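Local coordinates for D-glycero-alpha-D-manno-heptose 7-phosphate kinase (Campylobacter jejuni subsp. jejuni, PDB 4N3O), which transfers a phosphate from ATP to C-1 of D-glycero-alpha-D-manno-heptose 7-phosphate, a step toward the GDP-heptose used in capsule polysaccharide synthesis, at residues I7-P12 with V126-A131; D82-I87 with L104-D109; G16-G21 with Q257-S262; D29-Y34 with Q238-M243; Y282-D287 with I317-K322. All coordinates share one frame; numbering follows the deposited sequence.

Contact 1: residues I7-P12 with V126-A131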
# COMPACT_ATOMS: atom_id res chain seq x y z
N ILE A 7 -16.36 15.06 6.97
CA ILE A 7 -16.50 13.76 6.32
C ILE A 7 -15.26 13.58 5.48
O ILE A 7 -14.80 14.53 4.87
CB ILE A 7 -17.71 13.73 5.36
CG1 ILE A 7 -19.03 13.89 6.14
CG2 ILE A 7 -17.73 12.46 4.51
CD1 ILE A 7 -19.46 12.67 6.93
N ARG A 8 -14.72 12.37 5.47
CA ARG A 8 -13.59 12.10 4.63
C ARG A 8 -13.91 10.87 3.84
O ARG A 8 -14.65 10.01 4.32
CB ARG A 8 -12.30 11.84 5.43
CG ARG A 8 -11.88 12.95 6.40
CD ARG A 8 -10.39 12.87 6.69
NE ARG A 8 -10.06 13.45 7.98
CZ ARG A 8 -9.93 14.76 8.20
NH1 ARG A 8 -9.66 15.17 9.42
NH2 ARG A 8 -10.10 15.66 7.23
N THR A 9 -13.37 10.79 2.62
CA THR A 9 -13.51 9.59 1.82
C THR A 9 -12.15 9.29 1.17
O THR A 9 -11.32 10.20 0.92
CB THR A 9 -14.61 9.65 0.73
OG1 THR A 9 -14.23 10.52 -0.33
CG2 THR A 9 -15.92 10.12 1.31
N GLN A 10 -11.94 8.02 0.90
CA GLN A 10 -10.71 7.52 0.29
C GLN A 10 -11.17 6.50 -0.76
O GLN A 10 -11.92 5.57 -0.46
CB GLN A 10 -9.84 6.90 1.37
CG GLN A 10 -8.54 6.36 0.87
CD GLN A 10 -7.63 5.85 1.98
OE1 GLN A 10 -7.93 5.97 3.19
NE2 GLN A 10 -6.50 5.29 1.59
N THR A 11 -10.74 6.70 -2.00
CA THR A 11 -11.19 5.92 -3.12
C THR A 11 -9.99 5.44 -3.90
O THR A 11 -9.14 6.23 -4.28
CB THR A 11 -12.06 6.81 -4.04
OG1 THR A 11 -13.04 7.51 -3.24
CG2 THR A 11 -12.73 6.00 -5.14
N PRO A 12 -9.91 4.14 -4.16
CA PRO A 12 -8.73 3.66 -4.85
C PRO A 12 -8.75 3.81 -6.35
O PRO A 12 -9.81 3.82 -6.97
CB PRO A 12 -8.73 2.17 -4.50
CG PRO A 12 -10.17 1.83 -4.36
CD PRO A 12 -10.84 3.05 -3.82
N VAL A 126 -16.14 12.01 -4.28
CA VAL A 126 -16.88 13.22 -3.93
C VAL A 126 -18.37 12.91 -3.68
O VAL A 126 -18.94 13.31 -2.64
CB VAL A 126 -16.70 14.25 -5.04
CG1 VAL A 126 -17.54 15.47 -4.78
CG2 VAL A 126 -15.22 14.61 -5.16
N ILE A 127 -18.98 12.18 -4.60
CA ILE A 127 -20.36 11.79 -4.46
C ILE A 127 -20.54 11.10 -3.12
O ILE A 127 -21.47 11.38 -2.39
CB ILE A 127 -20.80 10.85 -5.60
CG1 ILE A 127 -20.92 11.64 -6.91
CG2 ILE A 127 -22.15 10.23 -5.29
CD1 ILE A 127 -21.07 10.80 -8.16
N LYS A 128 -19.61 10.19 -2.79
CA LYS A 128 -19.66 9.44 -1.52
C LYS A 128 -19.56 10.34 -0.32
O LYS A 128 -20.16 10.08 0.72
CB LYS A 128 -18.54 8.41 -1.49
CG LYS A 128 -18.52 7.53 -0.26
CD LYS A 128 -19.73 6.62 -0.13
CE LYS A 128 -19.61 5.81 1.14
NZ LYS A 128 -20.77 4.93 1.34
N ALA A 129 -18.81 11.42 -0.45
CA ALA A 129 -18.68 12.37 0.64
C ALA A 129 -20.03 13.04 0.92
O ALA A 129 -20.45 13.16 2.07
CB ALA A 129 -17.64 13.41 0.28
N PHE A 130 -20.73 13.45 -0.14
CA PHE A 130 -22.05 14.07 -0.00
C PHE A 130 -23.08 13.09 0.54
O PHE A 130 -23.90 13.44 1.37
CB PHE A 130 -22.54 14.63 -1.36
CG PHE A 130 -21.90 15.93 -1.74
CD1 PHE A 130 -22.27 17.10 -1.10
CD2 PHE A 130 -20.97 15.99 -2.75
CE1 PHE A 130 -21.69 18.30 -1.43
CE2 PHE A 130 -20.39 17.19 -3.10
CZ PHE A 130 -20.75 18.35 -2.44
N ALA A 131 -23.05 11.86 0.04
CA ALA A 131 -23.98 10.83 0.47
C ALA A 131 -23.88 10.53 1.98
O ALA A 131 -24.90 10.41 2.66
CB ALA A 131 -23.76 9.55 -0.33

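Contact 2: residues D82-I87 with L104-D109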
# COMPACT_ATOMS: atom_id res chain seq x y z
N ASP A 82 -15.05 22.64 -12.83
CA ASP A 82 -16.44 22.46 -13.28
C ASP A 82 -16.99 21.09 -12.95
O ASP A 82 -18.20 20.90 -12.87
CB ASP A 82 -16.56 22.72 -14.79
CG ASP A 82 -16.41 24.21 -15.16
OD1 ASP A 82 -16.71 25.08 -14.31
OD2 ASP A 82 -16.02 24.51 -16.31
N ILE A 83 -16.09 20.12 -12.74
CA ILE A 83 -16.51 18.77 -12.38
C ILE A 83 -17.22 18.76 -11.01
O ILE A 83 -18.21 18.06 -10.84
CB ILE A 83 -15.34 17.75 -12.44
CG1 ILE A 83 -15.84 16.32 -12.22
CG2 ILE A 83 -14.24 18.09 -11.43
CD1 ILE A 83 -16.83 15.86 -13.28
N PHE A 84 -16.74 19.55 -10.05
CA PHE A 84 -17.40 19.58 -8.74
C PHE A 84 -18.75 20.31 -8.81
O PHE A 84 -19.67 19.99 -8.07
CB PHE A 84 -16.52 20.22 -7.65
CG PHE A 84 -15.19 19.52 -7.43
CD1 PHE A 84 -15.06 18.14 -7.58
CD2 PHE A 84 -14.11 20.23 -6.95
CE1 PHE A 84 -13.85 17.52 -7.36
CE2 PHE A 84 -12.89 19.61 -6.71
CZ PHE A 84 -12.76 18.25 -6.91
N LYS A 85 -18.87 21.29 -9.69
CA LYS A 85 -20.15 21.96 -9.82
C LYS A 85 -21.21 20.98 -10.32
O LYS A 85 -22.30 20.93 -9.76
CB LYS A 85 -20.06 23.22 -10.73
CG LYS A 85 -19.44 24.42 -10.02
CD LYS A 85 -19.44 25.69 -10.86
CE LYS A 85 -18.27 25.78 -11.82
NZ LYS A 85 -16.97 26.02 -11.13
N SER A 86 -20.90 20.20 -11.35
CA SER A 86 -21.85 19.22 -11.87
C SER A 86 -22.32 18.29 -10.76
O SER A 86 -23.49 17.98 -10.66
CB SER A 86 -21.23 18.38 -12.97
OG SER A 86 -20.62 19.19 -13.96
N ILE A 87 -21.38 17.83 -9.93
CA ILE A 87 -21.71 16.95 -8.84
C ILE A 87 -22.61 17.71 -7.87
O ILE A 87 -23.69 17.25 -7.53
CB ILE A 87 -20.43 16.45 -8.13
CG1 ILE A 87 -19.67 15.50 -9.06
CG2 ILE A 87 -20.80 15.74 -6.84
CD1 ILE A 87 -18.25 15.20 -8.63
N LEU A 104 -14.88 21.63 0.16
CA LEU A 104 -14.51 20.32 -0.35
C LEU A 104 -13.04 20.36 -0.75
O LEU A 104 -12.65 21.20 -1.57
CB LEU A 104 -15.37 19.99 -1.57
CG LEU A 104 -15.11 18.64 -2.22
CD1 LEU A 104 -15.50 17.53 -1.26
CD2 LEU A 104 -15.87 18.50 -3.53
N HIS A 105 -12.23 19.46 -0.19
CA HIS A 105 -10.80 19.47 -0.45
C HIS A 105 -10.40 18.11 -1.00
O HIS A 105 -10.77 17.11 -0.42
CB HIS A 105 -10.04 19.74 0.86
CG HIS A 105 -10.60 20.87 1.66
ND1 HIS A 105 -10.04 22.13 1.67
CD2 HIS A 105 -11.67 20.93 2.49
CE1 HIS A 105 -10.74 22.91 2.48
NE2 HIS A 105 -11.73 22.21 2.99
N THR A 106 -9.64 18.06 -2.09
CA THR A 106 -9.24 16.77 -2.68
C THR A 106 -7.83 16.74 -3.23
O THR A 106 -7.24 17.78 -3.51
CB THR A 106 -10.13 16.42 -3.88
OG1 THR A 106 -9.91 17.37 -4.92
CG2 THR A 106 -11.57 16.44 -3.50
N TYR A 107 -7.30 15.53 -3.39
CA TYR A 107 -5.98 15.35 -4.02
C TYR A 107 -5.75 13.87 -4.31
O TYR A 107 -6.29 12.99 -3.63
CB TYR A 107 -4.82 15.93 -3.18
CG TYR A 107 -4.31 15.07 -2.05
CD1 TYR A 107 -4.89 15.12 -0.80
CD2 TYR A 107 -3.25 14.20 -2.24
CE1 TYR A 107 -4.43 14.33 0.23
CE2 TYR A 107 -2.77 13.41 -1.21
CZ TYR A 107 -3.37 13.47 0.02
OH TYR A 107 -2.93 12.66 1.04
N SER A 108 -4.94 13.62 -5.32
CA SER A 108 -4.64 12.27 -5.76
C SER A 108 -3.24 11.87 -5.42
O SER A 108 -2.36 12.71 -5.37
CB SER A 108 -4.79 12.19 -7.28
OG SER A 108 -4.27 10.95 -7.76
N ASP A 109 -3.03 10.57 -5.20
CA ASP A 109 -1.66 10.07 -4.93
C ASP A 109 -0.80 10.01 -6.18
O ASP A 109 0.41 9.84 -6.08
CB ASP A 109 -1.70 8.69 -4.30
CG ASP A 109 -2.16 8.71 -2.88
OD1 ASP A 109 -1.98 9.74 -2.24
OD2 ASP A 109 -2.70 7.69 -2.40

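Contact 3: residues G16-G21 with Q257-S262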
# COMPACT_ATOMS: atom_id res chain seq x y z
N GLY A 16 -5.70 -1.80 -15.02
CA GLY A 16 -6.25 -2.71 -16.01
C GLY A 16 -5.25 -3.82 -16.20
O GLY A 16 -4.18 -3.60 -16.77
N LEU A 17 -5.58 -5.01 -15.73
CA LEU A 17 -4.70 -6.15 -15.82
C LEU A 17 -4.83 -6.85 -17.17
O LEU A 17 -3.83 -7.32 -17.72
CB LEU A 17 -5.00 -7.14 -14.69
CG LEU A 17 -4.68 -6.67 -13.28
CD1 LEU A 17 -5.06 -7.73 -12.25
CD2 LEU A 17 -3.20 -6.37 -13.17
N ALA A 18 -6.05 -6.95 -17.68
CA ALA A 18 -6.27 -7.55 -18.99
C ALA A 18 -7.60 -7.12 -19.57
O ALA A 18 -8.51 -6.70 -18.84
CB ALA A 18 -6.18 -9.06 -18.92
N GLY A 19 -7.71 -7.22 -20.89
CA GLY A 19 -8.92 -6.86 -21.61
C GLY A 19 -8.81 -7.24 -23.08
O GLY A 19 -7.70 -7.41 -23.60
N GLY A 20 -9.96 -7.39 -23.72
CA GLY A 20 -10.02 -7.73 -25.14
C GLY A 20 -11.36 -7.32 -25.71
O GLY A 20 -12.37 -7.37 -25.01
N GLY A 21 -11.38 -6.92 -26.98
CA GLY A 21 -12.61 -6.48 -27.64
C GLY A 21 -13.02 -7.31 -28.85
O GLY A 21 -12.19 -7.68 -29.67
N GLN A 257 0.66 -17.18 -17.75
CA GLN A 257 0.68 -17.54 -19.16
C GLN A 257 -0.36 -16.76 -19.98
O GLN A 257 -0.03 -16.20 -21.02
CB GLN A 257 0.44 -19.05 -19.26
CG GLN A 257 0.57 -19.67 -20.64
CD GLN A 257 0.46 -21.20 -20.58
OE1 GLN A 257 -0.11 -21.76 -19.64
NE2 GLN A 257 1.02 -21.87 -21.58
N ILE A 258 -1.60 -16.71 -19.49
CA ILE A 258 -2.68 -16.03 -20.22
C ILE A 258 -2.58 -14.51 -20.15
O ILE A 258 -2.95 -13.80 -21.09
CB ILE A 258 -4.06 -16.48 -19.72
CG1 ILE A 258 -4.17 -18.00 -19.81
CG2 ILE A 258 -5.17 -15.86 -20.57
CD1 ILE A 258 -5.39 -18.54 -19.12
N LEU A 259 -2.10 -13.99 -19.03
CA LEU A 259 -1.89 -12.57 -18.95
C LEU A 259 -0.80 -12.26 -19.96
O LEU A 259 -0.96 -11.39 -20.80
CB LEU A 259 -1.50 -12.14 -17.53
CG LEU A 259 -2.63 -12.26 -16.48
CD1 LEU A 259 -2.14 -12.00 -15.06
CD2 LEU A 259 -3.77 -11.32 -16.83
N GLY A 260 0.28 -13.04 -19.90
CA GLY A 260 1.40 -12.87 -20.83
C GLY A 260 0.92 -12.74 -22.26
O GLY A 260 1.36 -11.85 -22.98
N LYS A 261 0.00 -13.61 -22.66
CA LYS A 261 -0.53 -13.58 -24.01
C LYS A 261 -1.23 -12.27 -24.38
O LYS A 261 -0.80 -11.59 -25.31
CB LYS A 261 -1.48 -14.77 -24.25
CG LYS A 261 -2.08 -14.80 -25.64
CD LYS A 261 -1.01 -14.91 -26.73
CE LYS A 261 -1.60 -14.73 -28.12
NZ LYS A 261 -2.16 -13.36 -28.32
N SER A 262 -2.29 -11.92 -23.65
CA SER A 262 -3.07 -10.70 -23.95
C SER A 262 -2.21 -9.43 -24.03
O SER A 262 -2.61 -8.43 -24.65
CB SER A 262 -4.17 -10.49 -22.92
OG SER A 262 -3.63 -10.17 -21.65

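Contact 4: residues D29-Y34 with Q238-M243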
# COMPACT_ATOMS: atom_id res chain seq x y z
N ASP A 29 -24.38 -14.26 -28.54
CA ASP A 29 -24.65 -13.66 -27.23
C ASP A 29 -24.62 -12.14 -27.33
O ASP A 29 -25.30 -11.45 -26.58
CB ASP A 29 -23.57 -14.06 -26.22
CG ASP A 29 -23.41 -15.55 -26.06
OD1 ASP A 29 -24.20 -16.32 -26.66
OD2 ASP A 29 -22.49 -15.97 -25.33
N LYS A 30 -23.81 -11.65 -28.27
CA LYS A 30 -23.56 -10.22 -28.49
C LYS A 30 -22.43 -9.76 -27.54
O LYS A 30 -22.37 -8.61 -27.10
CB LYS A 30 -24.83 -9.37 -28.33
CG LYS A 30 -25.96 -9.80 -29.27
CD LYS A 30 -27.21 -8.96 -29.07
CE LYS A 30 -28.33 -9.42 -29.98
NZ LYS A 30 -29.56 -8.60 -29.78
N TYR A 31 -21.54 -10.71 -27.25
CA TYR A 31 -20.39 -10.50 -26.37
C TYR A 31 -19.43 -9.49 -27.00
O TYR A 31 -18.79 -9.78 -28.01
CB TYR A 31 -19.72 -11.86 -26.15
CG TYR A 31 -18.59 -11.93 -25.14
CD1 TYR A 31 -18.86 -12.07 -23.78
CD2 TYR A 31 -17.26 -11.92 -25.54
CE1 TYR A 31 -17.84 -12.15 -22.85
CE2 TYR A 31 -16.23 -12.00 -24.62
CZ TYR A 31 -16.52 -12.12 -23.28
OH TYR A 31 -15.49 -12.21 -22.36
N THR A 32 -19.36 -8.30 -26.41
CA THR A 32 -18.49 -7.23 -26.91
C THR A 32 -17.03 -7.44 -26.51
O THR A 32 -16.11 -7.07 -27.25
CB THR A 32 -18.94 -5.86 -26.36
OG1 THR A 32 -20.34 -5.67 -26.59
CG2 THR A 32 -18.14 -4.72 -27.00
N GLY A 33 -16.81 -8.03 -25.34
CA GLY A 33 -15.46 -8.30 -24.86
C GLY A 33 -15.42 -8.40 -23.36
O GLY A 33 -16.44 -8.63 -22.71
N TYR A 34 -14.23 -8.22 -22.79
CA TYR A 34 -14.06 -8.31 -21.35
C TYR A 34 -12.96 -7.42 -20.87
O TYR A 34 -12.13 -6.95 -21.64
CB TYR A 34 -13.69 -9.73 -20.93
CG TYR A 34 -12.24 -10.08 -21.22
CD1 TYR A 34 -11.87 -10.63 -22.44
CD2 TYR A 34 -11.24 -9.85 -20.27
CE1 TYR A 34 -10.54 -10.96 -22.71
CE2 TYR A 34 -9.91 -10.16 -20.53
CZ TYR A 34 -9.57 -10.72 -21.76
OH TYR A 34 -8.26 -11.04 -22.04
N GLN A 238 -12.64 -17.02 -25.34
CA GLN A 238 -12.06 -18.24 -24.81
C GLN A 238 -11.03 -17.86 -23.75
O GLN A 238 -10.95 -18.48 -22.69
CB GLN A 238 -11.39 -19.05 -25.94
CG GLN A 238 -10.83 -20.40 -25.51
CD GLN A 238 -11.91 -21.37 -25.04
OE1 GLN A 238 -13.08 -21.25 -25.42
NE2 GLN A 238 -11.52 -22.34 -24.23
N ASP A 239 -10.25 -16.82 -24.03
CA ASP A 239 -9.25 -16.33 -23.08
C ASP A 239 -9.90 -15.84 -21.79
O ASP A 239 -9.33 -15.99 -20.72
CB ASP A 239 -8.38 -15.24 -23.71
CG ASP A 239 -7.41 -15.79 -24.75
OD1 ASP A 239 -6.85 -16.89 -24.51
OD2 ASP A 239 -7.18 -15.12 -25.78
N ALA A 240 -11.10 -15.29 -21.90
CA ALA A 240 -11.86 -14.80 -20.76
C ALA A 240 -12.24 -15.95 -19.83
O ALA A 240 -11.89 -15.94 -18.65
CB ALA A 240 -13.12 -14.06 -21.22
N ILE A 241 -12.98 -16.93 -20.34
CA ILE A 241 -13.36 -18.07 -19.49
C ILE A 241 -12.12 -18.81 -18.95
O ILE A 241 -12.15 -19.36 -17.85
CB ILE A 241 -14.33 -19.05 -20.20
CG1 ILE A 241 -13.74 -19.54 -21.53
CG2 ILE A 241 -15.68 -18.39 -20.42
CD1 ILE A 241 -14.72 -20.30 -22.41
N LYS A 242 -11.04 -18.78 -19.71
CA LYS A 242 -9.83 -19.45 -19.29
C LYS A 242 -9.21 -18.69 -18.13
O LYS A 242 -8.69 -19.30 -17.20
CB LYS A 242 -8.85 -19.57 -20.46
CG LYS A 242 -7.74 -20.58 -20.23
CD LYS A 242 -6.78 -20.68 -21.41
CE LYS A 242 -7.47 -21.16 -22.68
NZ LYS A 242 -6.51 -21.36 -23.80
N MSE A 243 -9.28 -17.35 -18.18
CA MSE A 243 -8.75 -16.50 -17.12
C MSE A 243 -9.61 -16.56 -15.87
O MSE A 243 -9.09 -16.47 -14.79
CB MSE A 243 -8.60 -15.05 -17.56
CG MSE A 243 -7.58 -14.28 -16.72
SE MSE A 243 -7.35 -12.50 -17.56
CE MSE A 243 -6.46 -13.02 -19.23

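Contact 5: residues Y282-D287 with I317-K322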
# COMPACT_ATOMS: atom_id res chain seq x y z
N TYR A 282 11.55 -0.43 -22.03
CA TYR A 282 11.09 -1.82 -22.09
C TYR A 282 12.30 -2.75 -22.18
O TYR A 282 12.43 -3.69 -21.41
CB TYR A 282 10.19 -2.02 -23.31
CG TYR A 282 9.66 -3.43 -23.47
CD1 TYR A 282 8.49 -3.84 -22.82
CD2 TYR A 282 10.31 -4.35 -24.30
CE1 TYR A 282 8.01 -5.14 -22.97
CE2 TYR A 282 9.83 -5.64 -24.46
CZ TYR A 282 8.68 -6.04 -23.79
OH TYR A 282 8.22 -7.33 -23.96
N LYS A 283 13.19 -2.46 -23.13
CA LYS A 283 14.44 -3.20 -23.31
C LYS A 283 15.21 -3.32 -21.99
O LYS A 283 15.63 -4.40 -21.59
CB LYS A 283 15.32 -2.45 -24.30
CG LYS A 283 16.73 -2.99 -24.49
CD LYS A 283 17.66 -1.94 -25.10
CE LYS A 283 17.15 -1.33 -26.41
NZ LYS A 283 16.96 -2.32 -27.50
N LEU A 284 15.40 -2.18 -21.34
CA LEU A 284 16.13 -2.13 -20.08
C LEU A 284 15.47 -3.00 -19.00
O LEU A 284 16.16 -3.61 -18.19
CB LEU A 284 16.24 -0.67 -19.61
CG LEU A 284 16.69 -0.34 -18.18
CD1 LEU A 284 16.90 1.16 -18.04
CD2 LEU A 284 15.67 -0.78 -17.15
N ALA A 285 14.15 -3.08 -19.03
CA ALA A 285 13.41 -3.84 -18.04
C ALA A 285 13.54 -5.33 -18.29
O ALA A 285 13.70 -6.11 -17.35
CB ALA A 285 11.95 -3.39 -18.02
N ILE A 286 13.44 -5.73 -19.55
CA ILE A 286 13.57 -7.13 -19.91
C ILE A 286 15.02 -7.56 -19.62
O ILE A 286 15.26 -8.65 -19.16
CB ILE A 286 13.26 -7.38 -21.39
CG1 ILE A 286 11.81 -6.96 -21.74
CG2 ILE A 286 13.47 -8.84 -21.74
CD1 ILE A 286 10.74 -7.79 -21.08
N ASP A 287 15.97 -6.67 -19.86
CA ASP A 287 17.37 -7.01 -19.61
C ASP A 287 17.61 -7.29 -18.13
O ASP A 287 18.45 -8.11 -17.78
CB ASP A 287 18.30 -5.89 -20.11
CG ASP A 287 18.51 -5.92 -21.64
OD1 ASP A 287 18.15 -6.93 -22.28
OD2 ASP A 287 19.06 -4.93 -22.19
N ILE A 317 14.02 -2.92 -10.00
CA ILE A 317 13.67 -1.66 -9.35
C ILE A 317 14.90 -0.75 -9.29
O ILE A 317 14.83 0.44 -9.59
CB ILE A 317 13.08 -1.91 -7.96
CG1 ILE A 317 11.70 -2.55 -8.10
CG2 ILE A 317 12.93 -0.62 -7.19
CD1 ILE A 317 11.03 -2.89 -6.80
N LYS A 318 16.04 -1.33 -8.95
CA LYS A 318 17.28 -0.58 -8.84
C LYS A 318 17.69 0.05 -10.19
O LYS A 318 18.12 1.21 -10.25
CB LYS A 318 18.39 -1.50 -8.30
CG LYS A 318 19.69 -0.81 -7.95
CD LYS A 318 20.72 -1.78 -7.38
CE LYS A 318 21.25 -2.75 -8.43
NZ LYS A 318 22.26 -3.67 -7.88
N ALA A 319 17.56 -0.70 -11.28
CA ALA A 319 17.91 -0.13 -12.58
C ALA A 319 16.92 0.99 -12.92
O ALA A 319 17.32 2.09 -13.30
CB ALA A 319 17.94 -1.21 -13.66
N LEU A 320 15.63 0.74 -12.73
CA LEU A 320 14.63 1.77 -13.03
C LEU A 320 14.79 3.07 -12.21
O LEU A 320 14.60 4.16 -12.75
CB LEU A 320 13.20 1.22 -12.89
CG LEU A 320 12.75 0.16 -13.92
CD1 LEU A 320 11.37 -0.31 -13.58
CD2 LEU A 320 12.76 0.69 -15.35
N ARG A 321 15.16 2.97 -10.93
CA ARG A 321 15.33 4.19 -10.11
C ARG A 321 16.42 5.15 -10.65
O ARG A 321 16.49 6.30 -10.21
CB ARG A 321 15.66 3.88 -8.64
CG ARG A 321 14.61 3.11 -7.84
CD ARG A 321 14.87 3.28 -6.34
NE ARG A 321 14.28 2.24 -5.49
CZ ARG A 321 12.99 2.14 -5.16
NH1 ARG A 321 12.08 2.99 -5.65
NH2 ARG A 321 12.59 1.15 -4.37
N LYS A 322 17.27 4.67 -11.56
CA LYS A 322 18.34 5.50 -12.13
C LYS A 322 17.86 6.26 -13.35
O LYS A 322 18.60 7.07 -13.91
CB LYS A 322 19.54 4.65 -12.52
CG LYS A 322 20.19 3.97 -11.33
CD LYS A 322 21.29 3.02 -11.73
CE LYS A 322 21.81 2.31 -10.49
NZ LYS A 322 22.60 1.10 -10.82

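Contact 1: residues I7-P12 with V126-A131
I7 and T9 press methyl groups onto A129 where helix 118-134 packs against the large mixed sheet of this GHMP kinase, strand and helix running nearly antiparallel (148°). The contact is mostly carbon on carbon. T9 CG2 lies 3.6 Å from A129 CA, and its approach is possible because alanine has no more than a methyl: the T9 and A129 CA atoms come within 6.0 Å. I7 adds its shorter branch, CG2, set anti to the backbone N, which reaches A129 O at 3.7 Å. A polar bond comes from the same threonine. Threonine suits its place because its two branches divide the work, OG1 hydrogen-bonding to G125 O one helical turn before A129 while CG2 meets the helix surface. R8 points to the other side of the sheet and makes a salt bridge with E197 of the second subunit. K128 lends only the base of its chain, CG lying 4.0 Å from T9 CG2 before a bend at chi2 (65°) leads its amine away.

Contact 2: residues D82-I87 with L104-D109
L104 lays a methyl over one face of the F84 ring, and T106 meets the same ring at its edge. L104 CD2 stands 4.1 Å from the F84 ring centroid and only 12° off the ring normal, a CH-pi contact almost squarely over the centre. L104 gets there because its CG lies anti to the backbone N (chi1 -180°), extending the side chain from the strand toward the helix. T106 and F84 approach from opposite directions: T106 OG1 lies near the ring plane, 3.6 Å from F84 CZ, where the slightly positive ring hydrogens make an oxygen a tolerable neighbour. T106 CG2 backs it up at 4.0 Å from F84 CZ. These residues join helix 82-96 to strand 102-108 of the mixed sheet in the N-terminal GHMP kinase region. Along the strand L104 and T106 face the helix, while H105 between them points away, bonds to D59 and packs on T311 of the second subunit. T106 also touches S60, which by similarity binds ATP. The first turn of the helix is tied together by its polar residues: S86 OG (3.2 Å) and S86 N reach D82 O from opposite faces of its carbonyl plane. K85 NZ bridges to D82 OD1 at 3.3 Å, with a second carboxylate partner in D78.

Contact 3: residues G16-G21 with Q257-S262
L259 has its CG beside the backbone N, anti to the carbonyl carbon (chi1 -70°), and from there CD2 reaches to 3.9 Å from A18 CB. S262 turns its OG between the backbone N and the carbonyl carbon (chi1 68°), and the hydroxyl bends back along the helix. S262 OG donates to L259 O at 3.1 Å, in the carbonyl plane on a lone pair, and lies 3.9 Å from A18 CB. The alanine methyl, met by both, is small enough to let helix 252-262 of the C-terminal GHMP kinase region lie close to the end of long strand 6-21 in the mixed sheet. L17 and A18 both face L36 in a classic beta bulge; L17 O comes 4.1 Å from L259 CD2. G20 and G21, further along, belong by similarity to the substrate site. With its hydrogen pointed at L259 O, S262 can present its oxygen to a methyl; between the two segments contact is van der Waals, while W263, just beyond, hydrogen-bonds L17 O.

Contact 4: residues D29-Y34 with Q238-M243
The Y34 ring offers one face to A240, whose CA lies over it and whose CB makes an off-centre CH-pi contact, 4.3 Å from the Y34 ring centroid and 28° off the normal. The rings of Y34 and F174 meet with nearly parallel planes. On the Y31 ring one face carries G33 O, 3.5 Å above the plane toward the rim, so the strand folds its own carbonyl over the aromatic. Y31, with CG anti to its backbone N (chi1 -173°), extends to the helix, where its OH touches A240 CB at 3.2 Å. M243, selenomethionine in this crystal, crosses Y34 at about a right angle, its CE 3.9 Å from Y34 OH. Alanine suits the middle of this group, since its single methyl serves both tyrosines. The contact sets helix 236-248 against the start of strand 31-40 in the GHMP kinase fold, beside T22, a substrate-binding residue by similarity whose OG1 bonds to Y31 O. Y31 OH is buried with no polar partner in the model and faces a methyl, which is probably an energetic cost that the apolar packing around it outweighs.

Contact 5: residues Y282-D287 with I317-K322
L284 and A319 mark where helix 276-287 and helix 313-320 come nearest in this contact, their CA atoms 8.0 Å apart, a spacing bridged by side chains alone. L284 does the reaching. With CG anti to the backbone N, chi1 (167°) swings the side chain toward the other helix; CD1 continues the extended line, and the branch that touches is CD2. There L284 CD2 meets L320 CD2 at 3.7 Å and, beside it, A319 CB at 4.2 Å. L320 starts off to one side of the approach, but with CG beside its backbone N its branched end turns in and crosses L284 obliquely. A small residue at 319 allows the leucine tip to settle against the helix, and a branched one at 320 fills the flank. Both helices cover the four-stranded antiparallel sheet of the C-terminal GHMP kinase region: L320 also packs on V203, Y205, F306 and V327, and A285 of the first helix on F306. Outward-facing positions of the two segments are polar, as K283, D287, K318 and R321 illustrate. Methyl groups alone touch across the contact, so the pairing is without directional bonds, and the two helices are matched by shape and by their shared burial on the sheet.

Contacts 1 to 4 are buried, contact 5 only partly. Contacts 1 and 2 form one neighbourhood: their centres are about 10 Å apart, and V126 of contact 1 packs on F84, I87 and L104 of contact 2. Contacts 3 and 4 make a second, where strands 6-21 and 31-40 are sheet neighbours joined by G20 O and Y34 N, and I258 meets M243 of the preceding helix. Strand 6-21 serves both contact 1 and contact 3, on opposite sides of the chain's centre. Contact 5 stands apart, pairing two helices by aliphatic groups only. Alanines let helix and strand close up in contacts 1, 3 and 4; aromatic faces are used in 2 and 4.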